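Local coordinates for DNA replication protein DnaC (Aquifex aeolicus, PDB 3ECC), which acts as a bacterial helicase loader in the initiation of DNA replication and binds ADP-BeF3 together with magnesium, at residues A[15-18]-A[19-23]; A[59-62]-A[63-67]. All coordinates share one frame; numbering follows the deposited sequence.

Both interactions are local, each at one end of a helix. Following the chain from the N terminus, residues 15-23 come first: interaction 1 closes the opening turns of helix 17-31, at the nucleotide pocket. The chain then runs through strand 40-45 and the P-loop into helix 51-65. Interaction 2, residues 59-67, closes the last turns of that helix. The two lie in series, so they neither nest nor cross. The centres of interaction 1 and interaction 2 are about 21 Å apart, and the nearest atoms of interaction 1 and interaction 2 about 8 Å, without touching. The two helices meet at interaction 2 itself: Ala61, Ile62 and Lys65 touch Val30 of helix 17-31. Leu9, in the preceding loop, touches both Leu23 and Ala61.

Interaction 1. Residues A[15-18]-A[19-23]; sequences KNVS and QNRAL
Gln19 reaches back over the start of its helix to the backbone of Lys15. Its CG lies beside the backbone N (chi1 -76°), and the chain runs extended from there. This carries the amide to the residues just before the helix. OE1 accepts the N-H of Lys15, with Lys15 N to Gln19 OE1 at 2.8 Å. The donor stands 68° out of the carbonyl plane, so it comes from above and not onto a lone pair. Lys15 CB lies 3.5 Å from Gln19 OE1, while the lysine end leads away. The Asn16 side chain crosses that of Gln19 at about a right angle, their amide planes 76° apart. The Arg21 chain bends at chi3, and its guanidinium comes beside Val17 CG1. That carbon, Val17 CG1, meets Arg21 NH2 at 3.3 Å, and also lies near NE. Val17 O sits above one guanidinium face, toward its rim. Val17 O also accepts the backbone N-H of Arg21, Val17 O to Arg21 N being 3.0 Å. Ser18 O takes Ala22 N in the same way. Gln19 packs on Tyr12 and Pro14 and touches ADP. With an alanine here, Lys15 N would probably lose its side-chain acceptor, and a gap is likely to open beside the nucleotide. The arrangement is a helix N terminus, with Asn16 at the N-cap position, built into the wall of the ADP pocket.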
loop_
_atom_site.group_PDB
_atom_site.type_symbol
_atom_site.label_atom_id
_atom_site.label_comp_id
_atom_site.label_asym_id
_atom_site.label_seq_id
_atom_site.Cartn_x
_atom_site.Cartn_y
_atom_site.Cartn_z
ATOM N N LYS A 15 5.520 -18.283 7.175
ATOM C CA LYS A 15 6.207 -19.469 6.675
ATOM C C LYS A 15 7.719 -19.315 6.673
ATOM O O LYS A 15 8.437 -20.214 6.221
ATOM C CB LYS A 15 5.695 -19.862 5.285
ATOM C CG LYS A 15 4.272 -20.415 5.294
ATOM C CD LYS A 15 4.134 -21.645 4.401
ATOM C CE LYS A 15 2.718 -22.235 4.454
ATOM N NZ LYS A 15 2.176 -22.318 5.848
ATOM N N ASN A 16 8.196 -18.169 7.165
ATOM C CA ASN A 16 9.626 -17.941 7.386
ATOM C C ASN A 16 9.869 -16.758 8.324
ATOM O O ASN A 16 8.926 -16.144 8.825
ATOM C CB ASN A 16 10.385 -17.758 6.059
ATOM C CG ASN A 16 10.015 -16.478 5.340
ATOM O OD1 ASN A 16 8.869 -16.281 4.933
ATOM N ND2 ASN A 16 10.998 -15.606 5.154
ATOM N N VAL A 17 11.138 -16.454 8.566
ATOM C CA VAL A 17 11.507 -15.360 9.452
ATOM C C VAL A 17 10.920 -14.022 8.978
ATOM O O VAL A 17 10.379 -13.254 9.783
ATOM C CB VAL A 17 13.050 -15.266 9.625
ATOM C CG1 VAL A 17 13.421 -14.057 10.458
ATOM C CG2 VAL A 17 13.592 -16.534 10.278
ATOM N N SER A 18 11.013 -13.762 7.671
ATOM C CA SER A 18 10.481 -12.527 7.066
ATOM C C SER A 18 9.011 -12.320 7.392
ATOM O O SER A 18 8.608 -11.235 7.817
ATOM C CB SER A 18 10.652 -12.542 5.540
ATOM O OG SER A 18 11.934 -12.096 5.152
ATOM N N GLN A 19 8.212 -13.367 7.181
ATOM C CA GLN A 19 6.770 -13.297 7.382
ATOM C C GLN A 19 6.410 -13.150 8.854
ATOM O O GLN A 19 5.370 -12.586 9.194
ATOM C CB GLN A 19 6.096 -14.539 6.794
ATOM C CG GLN A 19 5.989 -14.520 5.283
ATOM C CD GLN A 19 5.666 -15.885 4.696
ATOM O OE1 GLN A 19 4.724 -16.555 5.127
ATOM N NE2 GLN A 19 6.446 -16.297 3.692
ATOM N N ASN A 20 7.274 -13.666 9.724
ATOM C CA ASN A 20 7.057 -13.597 11.161
ATOM C C ASN A 20 7.312 -12.208 11.731
ATOM O O ASN A 20 6.564 -11.736 12.581
ATOM C CB ASN A 20 7.918 -14.631 11.894
ATOM C CG ASN A 20 7.674 -14.624 13.392
ATOM O OD1 ASN A 20 6.630 -15.084 13.867
ATOM N ND2 ASN A 20 8.623 -14.077 14.142
ATOM N N ARG A 21 8.373 -11.562 11.264
ATOM C CA ARG A 21 8.698 -10.217 11.727
ATOM C C ARG A 21 7.677 -9.203 11.228
ATOM O O ARG A 21 7.299 -8.281 11.952
ATOM C CB ARG A 21 10.109 -9.818 11.295
ATOM C CG ARG A 21 11.195 -10.684 11.893
ATOM C CD ARG A 21 12.525 -9.982 11.858
ATOM N NE ARG A 21 13.504 -10.770 11.111
ATOM C CZ ARG A 21 13.877 -10.509 9.857
ATOM N NH1 ARG A 21 13.360 -9.470 9.203
ATOM N NH2 ARG A 21 14.768 -11.291 9.257
ATOM N N ALA A 22 7.229 -9.389 9.991
ATOM C CA ALA A 22 6.175 -8.564 9.426
ATOM C C ALA A 22 4.907 -8.650 10.271
ATOM O O ALA A 22 4.291 -7.632 10.574
ATOM C CB ALA A 22 5.891 -8.977 7.999
ATOM N N LEU A 23 4.531 -9.864 10.663
ATOM C CA LEU A 23 3.324 -10.074 11.469
ATOM C C LEU A 23 3.408 -9.350 12.810
ATOM O O LEU A 23 2.440 -8.723 13.242
ATOM C CB LEU A 23 3.043 -11.574 11.668
ATOM C CG LEU A 23 1.898 -11.995 12.603
ATOM C CD1 LEU A 23 0.548 -11.467 12.117
ATOM C CD2 LEU A 23 1.855 -13.511 12.766
#

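Interaction 2. Residues A[59-62]-A[63-67]; sequences LKAI and YEKKG
Ile62 O is the acceptor on which the last turn of this helix converges. Lys66 N donates to Ile62 O at 2.7 Å. Gly67 N and Lys65 N add weak bonds to the same oxygen, that of Gly67 N to Ile62 O being 3.2 Å long. Earlier in the turn, Glu64 N bonds to Lys60 O at 2.7 Å. Lys65 N reaches Ala61 O at 2.9 Å, but the bond is weak because it is bent. Gly67 then leaves the helix with positive phi.

Carbon contacts line the same carbonyls. Tyr63 CB lies 3.4 Å from Lys60 O, which sits at the edge of the tyrosine ring, near its plane. Lys65 runs its CB, CG and CD past Ala61 O. Glu64 CG is placed between its backbone N and carbonyl carbon (chi1 75°), and this folds the chain back over Ala61. Glu64 OE2 comes to 3.4 Å from Ala61 CA.

Charges take little direct part. Lys60 NZ stays 4.8 Å from Glu64 OE1, so the opposite charges do not touch. Lys65 NZ lies close to the like-charged Arg27 NH1.

The turn is thus held chiefly by its backbone, and several of the final bonds are weak. Lys60 and Glu64 may attract each other weakly at their distance, but the side-chain hydrogen bond runs from Lys66 NZ to His31 O, at the end of helix 17-31.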
loop_
_atom_site.group_PDB
_atom_site.type_symbol
_atom_site.label_atom_id
_atom_site.label_comp_id
_atom_site.label_asym_id
_atom_site.label_seq_id
_atom_site.Cartn_x
_atom_site.Cartn_y
_atom_site.Cartn_z
ATOM N N LEU A 59 -5.694 -3.978 7.182
ATOM C CA LEU A 59 -6.838 -3.091 6.991
ATOM C C LEU A 59 -8.017 -3.509 7.873
ATOM O O LEU A 59 -8.715 -2.655 8.438
ATOM C CB LEU A 59 -7.241 -3.058 5.513
ATOM C CG LEU A 59 -8.456 -2.234 5.083
ATOM C CD1 LEU A 59 -8.275 -0.774 5.430
ATOM C CD2 LEU A 59 -8.712 -2.401 3.590
ATOM N N LYS A 60 -8.218 -4.825 7.989
ATOM C CA LYS A 60 -9.289 -5.400 8.806
ATOM C C LYS A 60 -8.991 -5.261 10.296
ATOM O O LYS A 60 -9.871 -4.895 11.080
ATOM C CB LYS A 60 -9.476 -6.880 8.468
ATOM C CG LYS A 60 -10.558 -7.175 7.454
ATOM C CD LYS A 60 -10.513 -8.646 7.023
ATOM C CE LYS A 60 -10.688 -9.615 8.207
ATOM N NZ LYS A 60 -12.075 -9.619 8.795
ATOM N N ALA A 61 -7.746 -5.550 10.676
ATOM C CA ALA A 61 -7.331 -5.480 12.070
ATOM C C ALA A 61 -7.529 -4.078 12.637
ATOM O O ALA A 61 -8.016 -3.917 13.753
ATOM C CB ALA A 61 -5.885 -5.920 12.216
ATOM N N ILE A 62 -7.169 -3.066 11.852
ATOM C CA ILE A 62 -7.412 -1.676 12.225
ATOM C C ILE A 62 -8.900 -1.456 12.470
ATOM O O ILE A 62 -9.293 -0.905 13.497
ATOM C CB ILE A 62 -6.908 -0.706 11.137
ATOM C CG1 ILE A 62 -5.380 -0.705 11.105
ATOM C CG2 ILE A 62 -7.443 0.704 11.375
ATOM C CD1 ILE A 62 -4.800 -0.137 9.850
ATOM N N TYR A 63 -9.722 -1.933 11.540
ATOM C CA TYR A 63 -11.166 -1.780 11.633
ATOM C C TYR A 63 -11.795 -2.569 12.795
ATOM O O TYR A 63 -12.811 -2.156 13.356
ATOM C CB TYR A 63 -11.823 -2.178 10.310
ATOM C CG TYR A 63 -13.288 -2.505 10.443
ATOM C CD1 TYR A 63 -14.243 -1.493 10.498
ATOM C CD2 TYR A 63 -13.721 -3.829 10.538
ATOM C CE1 TYR A 63 -15.591 -1.784 10.627
ATOM C CE2 TYR A 63 -15.071 -4.131 10.675
ATOM C CZ TYR A 63 -15.999 -3.103 10.718
ATOM O OH TYR A 63 -17.336 -3.391 10.853
ATOM N N GLU A 64 -11.197 -3.698 13.157
ATOM C CA GLU A 64 -11.763 -4.543 14.212
ATOM C C GLU A 64 -11.231 -4.197 15.598
ATOM O O GLU A 64 -11.790 -4.639 16.598
ATOM C CB GLU A 64 -11.567 -6.039 13.904
ATOM C CG GLU A 64 -10.143 -6.567 14.119
ATOM C CD GLU A 64 -9.923 -7.962 13.513
ATOM O OE1 GLU A 64 -10.917 -8.705 13.339
ATOM O OE2 GLU A 64 -8.753 -8.316 13.220
ATOM N N LYS A 65 -10.162 -3.401 15.658
ATOM C CA LYS A 65 -9.575 -2.978 16.942
ATOM C C LYS A 65 -9.677 -1.472 17.184
ATOM O O LYS A 65 -9.596 -1.016 18.333
ATOM C CB LYS A 65 -8.110 -3.420 17.057
ATOM C CG LYS A 65 -7.927 -4.872 17.469
ATOM C CD LYS A 65 -6.737 -5.501 16.753
ATOM C CE LYS A 65 -6.752 -7.027 16.892
ATOM N NZ LYS A 65 -5.661 -7.672 16.101
ATOM N N LYS A 66 -9.836 -0.706 16.105
ATOM C CA LYS A 66 -9.985 0.743 16.208
ATOM C C LYS A 66 -11.317 1.220 15.629
ATOM O O LYS A 66 -11.760 2.328 15.919
ATOM C CB LYS A 66 -8.809 1.474 15.530
ATOM C CG LYS A 66 -7.731 2.004 16.485
ATOM C CD LYS A 66 -6.904 0.886 17.120
ATOM C CE LYS A 66 -5.916 1.441 18.152
ATOM N NZ LYS A 66 -5.497 0.402 19.145
ATOM N N GLY A 67 -11.948 0.385 14.807
ATOM C CA GLY A 67 -13.228 0.739 14.185
ATOM C C GLY A 67 -13.109 1.784 13.091
ATOM O O GLY A 67 -14.102 2.393 12.692
#